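Local structure of AlyQ (Persicobacter sp. CCB-QB2, 5XNR) at residues Ile45-Gly50 against Arg109-Thr114; Phe72-Gly77 against Thr84-Gly89; Gln160-Tyr165 against Arg216-Asp221; Asp225-Thr230 against Gln353-Ile358. The protein is a multidomain alginate lyase that probably cleaves alginate by beta-elimination and carries a CBM32 carbohydrate-binding module alongside its lyase domain. All coordinates share one frame; numbering follows the deposited sequence.

In the fold
The four contacts fall into two pairs, one in each domain. Interactions 1 and 2 come first along the chain, in the CBM32 module, their centres about 11 Å apart. They share one five-stranded antiparallel sheet, in which strand 110-118 lies next to strand 70-77, and the hairpin of interaction 2 is nested within the loop closed by interaction 1. Interactions 3 and 4 follow in the lyase domain, centres again about 11 Å apart, on neighbouring strands 211-217 and 355-358 of one antiparallel sheet, and meet where E217 bonds to W228 and F356. More than 50 Å separates the centres of one pair from those of the other, so binding module and lyase domain have separate frameworks.

Interaction 1: residues Ile45-Gly50 against Arg109-Thr114; sequences ITFDLG and RYIRIT
Residues I45 to L49 pair antiparallel with R109 to I113 inside the five-stranded sheet of the CBM32 beta-sandwich, the short strand axes coming within 4.5 Å at an angle of 162°. I45-I113 and F47-I111 are hydrogen-bonded pairs, while T46-R112 and D48-Y110 are non-hydrogen-bonded; L49 N to R109 O (3.0 Å) closes the ladder. R109 and Y110 both face G77, forming a classic beta bulge on the other side of strand 110-118.

The face bearing I45, F47, I111 and I113 turns to strand 123-133 of the second sheet. There F47 CE2 packs on I113 CD1 at 4.1 Å, and I111 CD1 lies 3.9 Å from L49 CD1. The reverse face is polar: R112 bends at CG-CD (chi3 -69°), and its NE donates to T46 OG1 at 2.9 Å. R109 runs out extended and grips the D48 carboxylate side-on, NE to OD1 at 2.8 Å and NH1 to the syn lone pair of OD2. An alanine at R109 is likely to cost D48 its charged mate and remove the flat surface beneath the Y110 hydroxyl. D48 OD1 has a second donor, since G50 N meets it from above the carboxylate plane in an Asx turn. The R109 guanidinium is sandwiched, with Y110 OH 3.5 Å above its centre and G50 O offset over the opposite face.

Interaction 2: residues Phe72-Gly77 against Thr84-Gly89; sequences FSISLG and TEVYSG
F72 to L76 and T84 to G89 form the two strands of a beta hairpin at the edge of the CBM32 sandwich sheet, strongly twisted, with 134° between the short axes. Backbone bonds come in three groups. F72 and G89 exchange a pair, F72 N to G89 O measuring 2.8 Å, and L76 and T84 exchange another. Between them the register slips by one residue at a beta bulge, so that I74 N gives to Y87 O while I74 O accepts from V86 N at 3.0 Å. CA-H...O contacts fill in between these bonds, the shortest from S75 CA to T84 O at 3.2 Å.

Aromatic packing lies on the inward face. F72 has its CG between the backbone N and the carbonyl carbon (chi1 64°), which brings the ring toward Y87. The two planes are 13° from parallel but slid apart, with F72 CZ 3.8 Å from Y87 CE1, and Y101 of strand 99-103 meets both rings. Replacing F72 by an alanine would probably open a gap beside Y87 and leave the Y87 ring freer to turn.

Aliphatic contacts continue this face, where I74 CD1 rests 4.1 Å from Y87 CB and V86 CG2 lies close to both I74 CG2 and L76 CD1. On the other face S73 and S88 form a non-hydrogen-bonded pair, S73 CB sitting 3.8 Å from S88 CB.

Interaction 3: residues Gln160-Tyr165 against Arg216-Asp221; sequences QWKITY and RERKED
W161 turns one face of its indole to E217 where strand 161-164 pairs antiparallel with the end of strand 211-217, in the curved sheet of the lyase jelly roll. The indole is brought there by a CG anti to the carbonyl carbon (chi1 -54°). Its CE3 comes 3.2 Å from E217 N, CZ3 touches E217 CB at 3.7 Å, and E217 CG sits over one ring face. The carboxylate beyond is turned 26° from the indole plane and points into a set of polar partners: OE1 accepts from F356 N and W228 NE1, OE2 is hydrogen-bonded to H391 NE2 and accepts from a water. This buried group is therefore fixed from several directions.

On the other side of the strand pair, K162 and R216 cross obliquely, joined by their aliphatic parts, CG to CB at 4.0 Å, while R216 N donates to K162 O at 2.8 Å. The R216 guanidinium curls back so that NH1 gives to E217 O in its own segment and also to I226 O in the 225-230 loop. R218 packs its CG against W161 C at 3.7 Å before its NH1 forms a salt bridge with D225.

Q160 and E220 lie side by side, with amide and carboxylate planes 40° apart and Q160 NE2 near E220 CG. One water accepts from Q160 NE2 and donates to both E217 OE2 and R218 O, each leg 2.7 Å.

Interaction 4: residues Asp225-Thr230 against Gln353-Ile358; sequences DIYWTT and QSYFKI
A G1 beta bulge just before strand 355-358 ties the 225-230 loop to the lyase sheet: Q353 and S354 both face W228. W228 N donates to S354 O at 2.6 Å, and S354 N returns a bond to W228 O at 2.7 Å. Q353 has the left-handed backbone (phi 57°) that a G1 bulge calls for at its first position.

With CG of W228 between the backbone N and the carbonyl carbon (chi1 41°), its indole lies against the backbone of S354 and Y355, so that S354 O stands 3.1 Å above the indole plane. S354 CB makes a CH-pi contact 3.9 Å from the centroid of the six-membered ring. The indole then meets F356, whose ring has W228 CZ2 3.3 Å above its centre, the planes 47° apart. The indole N-H is committed to E217, and H234 stacks on the ring.

The Q353 amide lies over one face of Y227, while the Y227 and Y355 side chains run alongside each other, their rings steeply inclined, with Y227 CD1 4.0 Å from Y355 CD1. The strand opens with the Y-F-K sequence that begins a signature motif of family 7 polysaccharide lyases, and such a bridged loop fits their jelly-roll fold.

Interaction 1: residues Ile45-Gly50 against Arg109-Thr114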
# COMPACT_ATOMS: atom_id res chain seq x y z
N ILE A 45 27.59 17.83 15.99
CA ILE A 45 26.71 18.72 15.25
C ILE A 45 25.29 18.16 15.35
O ILE A 45 25.13 16.93 15.34
CB ILE A 45 27.18 18.87 13.80
CG1 ILE A 45 26.21 19.73 12.98
CG2 ILE A 45 27.43 17.52 13.15
CD1 ILE A 45 26.85 20.34 11.77
N THR A 46 24.30 19.07 15.50
CA THR A 46 22.90 18.73 15.85
C THR A 46 21.90 19.34 14.85
O THR A 46 21.81 20.56 14.71
CB THR A 46 22.51 19.25 17.25
OG1 THR A 46 23.40 18.71 18.23
CG2 THR A 46 21.08 18.91 17.60
N PHE A 47 21.12 18.47 14.20
CA PHE A 47 20.25 18.87 13.08
C PHE A 47 18.82 18.91 13.56
O PHE A 47 18.43 18.02 14.28
CB PHE A 47 20.39 17.91 11.90
CG PHE A 47 21.80 17.80 11.39
CD1 PHE A 47 22.27 18.69 10.45
CD2 PHE A 47 22.67 16.86 11.91
CE1 PHE A 47 23.58 18.61 9.99
CE2 PHE A 47 23.98 16.78 11.46
CZ PHE A 47 24.43 17.65 10.50
N ASP A 48 18.09 19.95 13.16
CA ASP A 48 16.71 20.17 13.59
C ASP A 48 15.75 20.06 12.40
O ASP A 48 15.89 20.81 11.43
CB ASP A 48 16.55 21.54 14.26
CG ASP A 48 15.16 21.77 14.86
OD1 ASP A 48 14.31 20.82 14.79
OD2 ASP A 48 14.92 22.88 15.37
N LEU A 49 14.72 19.22 12.54
CA LEU A 49 13.68 18.99 11.49
C LEU A 49 12.41 19.84 11.70
O LEU A 49 11.44 19.69 10.93
CB LEU A 49 13.28 17.52 11.51
CG LEU A 49 14.39 16.54 11.19
CD1 LEU A 49 13.80 15.14 11.11
CD2 LEU A 49 15.09 16.91 9.89
N GLY A 50 12.37 20.66 12.75
CA GLY A 50 11.24 21.58 12.95
C GLY A 50 10.14 20.99 13.82
O GLY A 50 9.52 21.71 14.60
N ARG A 109 12.83 14.76 16.38
CA ARG A 109 12.95 16.08 15.80
C ARG A 109 14.43 16.44 15.62
O ARG A 109 14.80 17.09 14.64
CB ARG A 109 12.27 17.13 16.69
CG ARG A 109 12.43 18.55 16.17
CD ARG A 109 11.80 19.61 17.06
NE ARG A 109 12.22 20.94 16.65
CZ ARG A 109 11.91 22.07 17.27
NH1 ARG A 109 12.40 23.21 16.84
NH2 ARG A 109 11.10 22.06 18.32
N TYR A 110 15.25 16.05 16.59
CA TYR A 110 16.66 16.39 16.56
C TYR A 110 17.50 15.14 16.25
O TYR A 110 17.22 14.05 16.75
CB TYR A 110 17.08 17.01 17.89
CG TYR A 110 16.46 18.35 18.20
CD1 TYR A 110 17.04 19.53 17.76
CD2 TYR A 110 15.35 18.45 19.02
CE1 TYR A 110 16.50 20.77 18.08
CE2 TYR A 110 14.81 19.68 19.36
CZ TYR A 110 15.38 20.84 18.88
OH TYR A 110 14.83 22.05 19.22
N ILE A 111 18.50 15.34 15.40
CA ILE A 111 19.49 14.30 15.05
C ILE A 111 20.87 14.89 15.31
O ILE A 111 21.15 16.00 14.85
CB ILE A 111 19.38 13.86 13.59
CG1 ILE A 111 18.10 13.08 13.30
CG2 ILE A 111 20.61 13.07 13.19
CD1 ILE A 111 16.86 13.93 13.24
N ARG A 112 21.70 14.15 16.05
CA ARG A 112 23.03 14.58 16.46
C ARG A 112 24.05 13.55 15.98
O ARG A 112 23.92 12.40 16.28
CB ARG A 112 23.12 14.71 17.98
CG ARG A 112 24.48 15.17 18.51
CD ARG A 112 24.46 15.49 20.00
NE ARG A 112 23.69 16.68 20.34
CZ ARG A 112 23.39 17.08 21.57
NH1 ARG A 112 23.84 16.40 22.61
NH2 ARG A 112 22.60 18.12 21.77
N ILE A 113 25.03 14.00 15.20
CA ILE A 113 26.21 13.20 14.89
C ILE A 113 27.32 13.65 15.84
O ILE A 113 27.68 14.83 15.84
CB ILE A 113 26.66 13.39 13.43
CG1 ILE A 113 25.63 12.87 12.43
CG2 ILE A 113 28.03 12.77 13.22
CD1 ILE A 113 25.93 13.22 10.97
N THR A 114 27.86 12.71 16.61
CA THR A 114 28.98 13.00 17.52
C THR A 114 30.26 12.48 16.87
O THR A 114 30.29 11.33 16.44
CB THR A 114 28.76 12.35 18.90
OG1 THR A 114 27.70 12.98 19.60
CG2 THR A 114 29.98 12.47 19.79

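Interaction 2: residues Phe72-Gly77 against Thr84-Gly89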
# COMPACT_ATOMS: atom_id res chain seq x y z
N PHE A 72 32.22 7.95 14.52
CA PHE A 72 31.09 8.77 14.96
C PHE A 72 29.98 7.90 15.58
O PHE A 72 30.02 6.66 15.53
CB PHE A 72 30.54 9.56 13.77
CG PHE A 72 29.98 8.66 12.71
CD1 PHE A 72 30.82 8.04 11.79
CD2 PHE A 72 28.63 8.38 12.66
CE1 PHE A 72 30.30 7.15 10.86
CE2 PHE A 72 28.12 7.49 11.72
CZ PHE A 72 28.95 6.87 10.84
N SER A 73 29.00 8.58 16.15
CA SER A 73 27.77 7.93 16.61
C SER A 73 26.60 8.89 16.37
O SER A 73 26.77 10.09 16.46
CB SER A 73 27.83 7.53 18.07
OG SER A 73 27.83 8.68 18.91
N ILE A 74 25.43 8.33 16.10
CA ILE A 74 24.25 9.11 15.82
C ILE A 74 23.26 8.91 16.96
O ILE A 74 23.07 7.80 17.43
CB ILE A 74 23.64 8.67 14.48
CG1 ILE A 74 24.65 8.78 13.33
CG2 ILE A 74 22.35 9.43 14.23
CD1 ILE A 74 24.23 8.08 12.07
N SER A 75 22.63 10.00 17.37
CA SER A 75 21.63 9.95 18.41
C SER A 75 20.43 10.85 18.05
O SER A 75 20.57 11.88 17.38
CB SER A 75 22.26 10.27 19.76
OG SER A 75 22.64 11.64 19.85
N LEU A 76 19.24 10.45 18.50
CA LEU A 76 17.97 10.97 18.01
C LEU A 76 17.04 11.24 19.18
O LEU A 76 17.14 10.59 20.21
CB LEU A 76 17.30 9.92 17.13
CG LEU A 76 17.46 10.12 15.63
CD1 LEU A 76 18.93 10.05 15.25
CD2 LEU A 76 16.65 9.10 14.86
N GLY A 77 16.11 12.17 18.98
CA GLY A 77 14.99 12.34 19.90
C GLY A 77 14.34 13.71 19.75
O GLY A 77 14.71 14.49 18.88
N THR A 84 18.82 9.48 22.28
CA THR A 84 19.29 8.13 22.51
C THR A 84 20.08 7.69 21.26
O THR A 84 19.72 8.01 20.12
CB THR A 84 18.11 7.25 22.94
OG1 THR A 84 17.08 7.44 21.98
CG2 THR A 84 17.56 7.60 24.31
N GLU A 85 21.19 7.00 21.50
CA GLU A 85 22.10 6.49 20.47
C GLU A 85 21.41 5.38 19.66
O GLU A 85 20.82 4.48 20.25
CB GLU A 85 23.38 5.99 21.15
CG GLU A 85 24.36 5.33 20.19
CD GLU A 85 25.77 5.11 20.70
OE1 GLU A 85 26.32 6.00 21.38
OE2 GLU A 85 26.33 4.06 20.39
N VAL A 86 21.49 5.41 18.32
CA VAL A 86 20.83 4.40 17.44
C VAL A 86 21.83 3.77 16.45
O VAL A 86 21.51 2.77 15.82
CB VAL A 86 19.64 5.02 16.67
CG1 VAL A 86 18.49 5.42 17.58
CG2 VAL A 86 20.09 6.19 15.81
N TYR A 87 23.02 4.35 16.30
CA TYR A 87 24.03 3.91 15.36
C TYR A 87 25.40 4.38 15.87
O TYR A 87 25.50 5.43 16.49
CB TYR A 87 23.80 4.49 13.97
CG TYR A 87 24.71 3.92 12.91
CD1 TYR A 87 26.00 4.40 12.71
CD2 TYR A 87 24.28 2.90 12.09
CE1 TYR A 87 26.83 3.86 11.74
CE2 TYR A 87 25.09 2.35 11.11
CZ TYR A 87 26.37 2.83 10.93
OH TYR A 87 27.15 2.27 9.96
N SER A 88 26.43 3.60 15.64
CA SER A 88 27.78 4.02 15.92
C SER A 88 28.74 3.24 15.02
O SER A 88 28.55 2.07 14.75
CB SER A 88 28.12 3.83 17.36
OG SER A 88 28.85 2.64 17.51
N GLY A 89 29.77 3.90 14.54
CA GLY A 89 30.69 3.23 13.66
C GLY A 89 31.65 4.21 13.02
O GLY A 89 31.92 5.27 13.62

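Interaction 3: residues Gln160-Tyr165 against Arg216-Asp221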
# COMPACT_ATOMS: atom_id res chain seq x y z
N GLN A 160 -21.48 -11.19 7.70
CA GLN A 160 -22.13 -10.68 6.46
C GLN A 160 -21.41 -11.19 5.20
O GLN A 160 -21.81 -10.87 4.11
CB GLN A 160 -22.20 -9.15 6.51
CG GLN A 160 -22.91 -8.48 5.34
CD GLN A 160 -23.33 -7.04 5.56
OE1 GLN A 160 -22.82 -6.33 6.42
NE2 GLN A 160 -24.24 -6.58 4.73
N TRP A 161 -20.38 -12.01 5.35
CA TRP A 161 -19.68 -12.58 4.21
C TRP A 161 -19.33 -14.05 4.48
O TRP A 161 -19.30 -14.52 5.63
CB TRP A 161 -18.42 -11.75 3.91
CG TRP A 161 -18.71 -10.29 3.74
CD1 TRP A 161 -18.77 -9.33 4.71
CD2 TRP A 161 -19.05 -9.64 2.51
NE1 TRP A 161 -19.10 -8.12 4.16
CE2 TRP A 161 -19.27 -8.28 2.82
CE3 TRP A 161 -19.18 -10.07 1.19
CZ2 TRP A 161 -19.62 -7.35 1.84
CZ3 TRP A 161 -19.51 -9.15 0.23
CH2 TRP A 161 -19.74 -7.81 0.55
N LYS A 162 -19.12 -14.75 3.38
CA LYS A 162 -18.44 -16.04 3.36
C LYS A 162 -17.27 -15.92 2.38
O LYS A 162 -17.32 -15.10 1.47
CB LYS A 162 -19.36 -17.16 2.88
CG LYS A 162 -19.74 -17.08 1.41
CD LYS A 162 -20.74 -18.13 0.97
CE LYS A 162 -20.18 -19.14 -0.00
NZ LYS A 162 -21.28 -19.82 -0.71
N ILE A 163 -16.26 -16.75 2.56
CA ILE A 163 -15.10 -16.77 1.68
C ILE A 163 -15.06 -18.08 0.88
O ILE A 163 -15.51 -19.15 1.35
CB ILE A 163 -13.81 -16.56 2.48
CG1 ILE A 163 -12.69 -16.06 1.58
CG2 ILE A 163 -13.40 -17.82 3.24
CD1 ILE A 163 -11.57 -15.38 2.35
N THR A 164 -14.54 -17.95 -0.34
CA THR A 164 -14.21 -19.07 -1.19
C THR A 164 -12.71 -19.03 -1.45
O THR A 164 -12.17 -18.02 -1.85
CB THR A 164 -15.03 -19.06 -2.49
OG1 THR A 164 -16.42 -19.18 -2.17
CG2 THR A 164 -14.67 -20.21 -3.41
N TYR A 165 -12.04 -20.15 -1.21
CA TYR A 165 -10.60 -20.20 -1.27
C TYR A 165 -10.21 -20.80 -2.63
O TYR A 165 -11.03 -21.41 -3.30
CB TYR A 165 -10.04 -21.01 -0.09
CG TYR A 165 -10.16 -20.40 1.28
CD1 TYR A 165 -9.42 -19.27 1.63
CD2 TYR A 165 -11.02 -20.93 2.24
CE1 TYR A 165 -9.53 -18.69 2.89
CE2 TYR A 165 -11.12 -20.38 3.51
CZ TYR A 165 -10.40 -19.24 3.83
OH TYR A 165 -10.50 -18.67 5.06
N ARG A 216 -18.24 -13.51 -0.64
CA ARG A 216 -19.55 -13.38 -1.26
C ARG A 216 -20.53 -12.82 -0.21
O ARG A 216 -20.62 -13.28 0.94
CB ARG A 216 -19.98 -14.74 -1.82
CG ARG A 216 -21.26 -14.72 -2.66
CD ARG A 216 -22.44 -15.45 -2.03
NE ARG A 216 -23.55 -15.77 -2.94
CZ ARG A 216 -24.72 -15.13 -2.98
NH1 ARG A 216 -24.96 -14.04 -2.26
NH2 ARG A 216 -25.66 -15.60 -3.76
N GLU A 217 -21.27 -11.80 -0.59
CA GLU A 217 -22.23 -11.15 0.32
C GLU A 217 -23.20 -12.18 0.90
O GLU A 217 -23.61 -13.12 0.23
CB GLU A 217 -22.99 -10.08 -0.45
CG GLU A 217 -23.70 -9.11 0.46
CD GLU A 217 -24.37 -7.95 -0.25
OE1 GLU A 217 -24.28 -7.85 -1.51
OE2 GLU A 217 -24.98 -7.15 0.47
N ARG A 218 -23.55 -11.98 2.17
CA ARG A 218 -24.52 -12.78 2.89
C ARG A 218 -25.52 -11.87 3.61
O ARG A 218 -25.28 -10.65 3.71
CB ARG A 218 -23.83 -13.61 3.98
CG ARG A 218 -22.85 -14.64 3.45
CD ARG A 218 -23.01 -15.93 4.22
NE ARG A 218 -23.94 -16.86 3.62
CZ ARG A 218 -24.22 -18.06 4.10
NH1 ARG A 218 -24.72 -18.98 3.30
NH2 ARG A 218 -23.97 -18.34 5.37
N LYS A 219 -26.57 -12.47 4.17
CA LYS A 219 -27.43 -11.74 5.09
C LYS A 219 -26.60 -11.29 6.29
O LYS A 219 -25.55 -11.86 6.57
CB LYS A 219 -28.58 -12.61 5.56
CG LYS A 219 -29.46 -13.12 4.43
CD LYS A 219 -30.85 -13.52 4.86
CE LYS A 219 -31.71 -13.92 3.68
NZ LYS A 219 -32.90 -14.67 4.14
N GLU A 220 -27.07 -10.26 6.98
CA GLU A 220 -26.26 -9.62 8.04
C GLU A 220 -26.11 -10.51 9.29
O GLU A 220 -25.25 -10.25 10.12
CB GLU A 220 -26.86 -8.27 8.44
CG GLU A 220 -26.75 -7.22 7.35
CD GLU A 220 -27.32 -5.85 7.69
OE1 GLU A 220 -26.51 -4.97 8.05
OE2 GLU A 220 -28.57 -5.66 7.61
N ASP A 221 -26.94 -11.54 9.41
CA ASP A 221 -26.90 -12.47 10.55
C ASP A 221 -26.18 -13.75 10.12
O ASP A 221 -26.00 -14.65 10.95
CB ASP A 221 -28.30 -12.79 11.08
CG ASP A 221 -29.18 -13.56 10.09
OD1 ASP A 221 -28.66 -13.95 9.01
OD2 ASP A 221 -30.38 -13.75 10.41
O HOH W 1 -25.66 -8.06 2.92
O HOH W 2 -24.21 -5.16 9.30

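Interaction 4: residues Asp225-Thr230 against Gln353-Ile358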
# COMPACT_ATOMS: atom_id res chain seq x y z
N ASP A 225 -27.06 -16.93 2.10
CA ASP A 225 -26.73 -16.09 0.95
C ASP A 225 -27.84 -15.05 0.77
O ASP A 225 -29.01 -15.39 0.90
CB ASP A 225 -26.64 -16.93 -0.32
CG ASP A 225 -25.39 -17.79 -0.46
OD1 ASP A 225 -24.48 -17.65 0.37
OD2 ASP A 225 -25.34 -18.58 -1.44
N ILE A 226 -27.45 -13.80 0.50
CA ILE A 226 -28.41 -12.72 0.25
C ILE A 226 -28.50 -12.50 -1.25
O ILE A 226 -27.49 -12.64 -1.96
CB ILE A 226 -28.01 -11.39 0.92
CG1 ILE A 226 -29.18 -10.40 0.96
CG2 ILE A 226 -26.79 -10.81 0.22
CD1 ILE A 226 -28.95 -9.14 1.77
N TYR A 227 -29.71 -12.15 -1.68
CA TYR A 227 -29.97 -11.70 -3.04
C TYR A 227 -30.76 -10.41 -2.95
O TYR A 227 -31.66 -10.34 -2.14
CB TYR A 227 -30.74 -12.74 -3.85
CG TYR A 227 -30.02 -14.05 -4.05
CD1 TYR A 227 -29.04 -14.20 -5.02
CD2 TYR A 227 -30.34 -15.16 -3.28
CE1 TYR A 227 -28.40 -15.41 -5.22
CE2 TYR A 227 -29.70 -16.38 -3.45
CZ TYR A 227 -28.72 -16.51 -4.42
OH TYR A 227 -28.08 -17.71 -4.58
N TRP A 228 -30.38 -9.40 -3.73
CA TRP A 228 -31.13 -8.13 -3.79
C TRP A 228 -31.41 -7.80 -5.27
O TRP A 228 -31.04 -8.57 -6.17
CB TRP A 228 -30.40 -7.00 -3.02
CG TRP A 228 -28.91 -6.92 -3.17
CD1 TRP A 228 -27.97 -7.49 -2.36
CD2 TRP A 228 -28.16 -6.21 -4.18
NE1 TRP A 228 -26.71 -7.21 -2.81
CE2 TRP A 228 -26.80 -6.43 -3.93
CE3 TRP A 228 -28.51 -5.40 -5.28
CZ2 TRP A 228 -25.79 -5.87 -4.72
CZ3 TRP A 228 -27.52 -4.87 -6.07
CH2 TRP A 228 -26.17 -5.10 -5.79
N THR A 229 -32.06 -6.66 -5.52
CA THR A 229 -32.41 -6.25 -6.90
C THR A 229 -31.83 -4.86 -7.20
O THR A 229 -31.44 -4.12 -6.29
CB THR A 229 -33.93 -6.27 -7.10
OG1 THR A 229 -34.48 -4.99 -6.83
CG2 THR A 229 -34.62 -7.28 -6.20
N THR A 230 -31.84 -4.50 -8.49
CA THR A 230 -31.38 -3.18 -8.92
C THR A 230 -32.37 -2.08 -8.47
O THR A 230 -32.10 -0.89 -8.66
CB THR A 230 -31.12 -3.15 -10.43
OG1 THR A 230 -32.31 -3.46 -11.16
CG2 THR A 230 -30.00 -4.08 -10.84
N GLN A 353 -31.81 -11.05 -8.11
CA GLN A 353 -30.91 -12.12 -7.68
C GLN A 353 -29.46 -11.60 -7.67
O GLN A 353 -28.55 -12.30 -8.09
CB GLN A 353 -31.10 -13.38 -8.54
CG GLN A 353 -32.43 -14.10 -8.30
CD GLN A 353 -32.55 -14.77 -6.94
OE1 GLN A 353 -33.05 -14.19 -5.97
NE2 GLN A 353 -32.08 -16.00 -6.85
N SER A 354 -29.29 -10.37 -7.16
CA SER A 354 -28.02 -9.69 -7.22
C SER A 354 -27.33 -9.69 -5.84
O SER A 354 -28.00 -9.59 -4.81
CB SER A 354 -28.20 -8.29 -7.72
OG SER A 354 -26.95 -7.60 -7.72
N TYR A 355 -26.00 -9.73 -5.86
CA TYR A 355 -25.18 -9.71 -4.63
C TYR A 355 -23.80 -9.12 -4.95
O TYR A 355 -23.44 -9.04 -6.10
CB TYR A 355 -25.07 -11.11 -4.03
CG TYR A 355 -24.55 -12.14 -5.00
CD1 TYR A 355 -25.41 -12.80 -5.85
CD2 TYR A 355 -23.20 -12.44 -5.08
CE1 TYR A 355 -24.94 -13.76 -6.74
CE2 TYR A 355 -22.71 -13.38 -5.98
CZ TYR A 355 -23.59 -14.04 -6.82
OH TYR A 355 -23.14 -14.96 -7.72
N PHE A 356 -23.07 -8.69 -3.92
CA PHE A 356 -21.71 -8.20 -4.05
C PHE A 356 -20.67 -9.29 -3.72
O PHE A 356 -20.95 -10.26 -3.00
CB PHE A 356 -21.46 -7.06 -3.07
CG PHE A 356 -22.20 -5.79 -3.37
CD1 PHE A 356 -22.03 -5.14 -4.58
CD2 PHE A 356 -23.07 -5.24 -2.44
CE1 PHE A 356 -22.73 -3.98 -4.88
CE2 PHE A 356 -23.75 -4.07 -2.73
CZ PHE A 356 -23.58 -3.44 -3.95
N LYS A 357 -19.48 -9.12 -4.30
CA LYS A 357 -18.29 -9.87 -3.95
C LYS A 357 -17.14 -8.88 -3.80
O LYS A 357 -17.04 -7.92 -4.58
CB LYS A 357 -17.87 -10.87 -5.02
CG LYS A 357 -18.91 -11.93 -5.35
CD LYS A 357 -18.37 -13.09 -6.18
CE LYS A 357 -18.17 -14.36 -5.39
NZ LYS A 357 -18.14 -15.55 -6.28
N ILE A 358 -16.28 -9.14 -2.81
CA ILE A 358 -15.09 -8.33 -2.55
C ILE A 358 -13.90 -9.26 -2.40
O ILE A 358 -14.02 -10.28 -1.79
CB ILE A 358 -15.28 -7.48 -1.28
CG1 ILE A 358 -16.39 -6.45 -1.43
CG2 ILE A 358 -13.97 -6.85 -0.85
CD1 ILE A 358 -16.96 -6.01 -0.09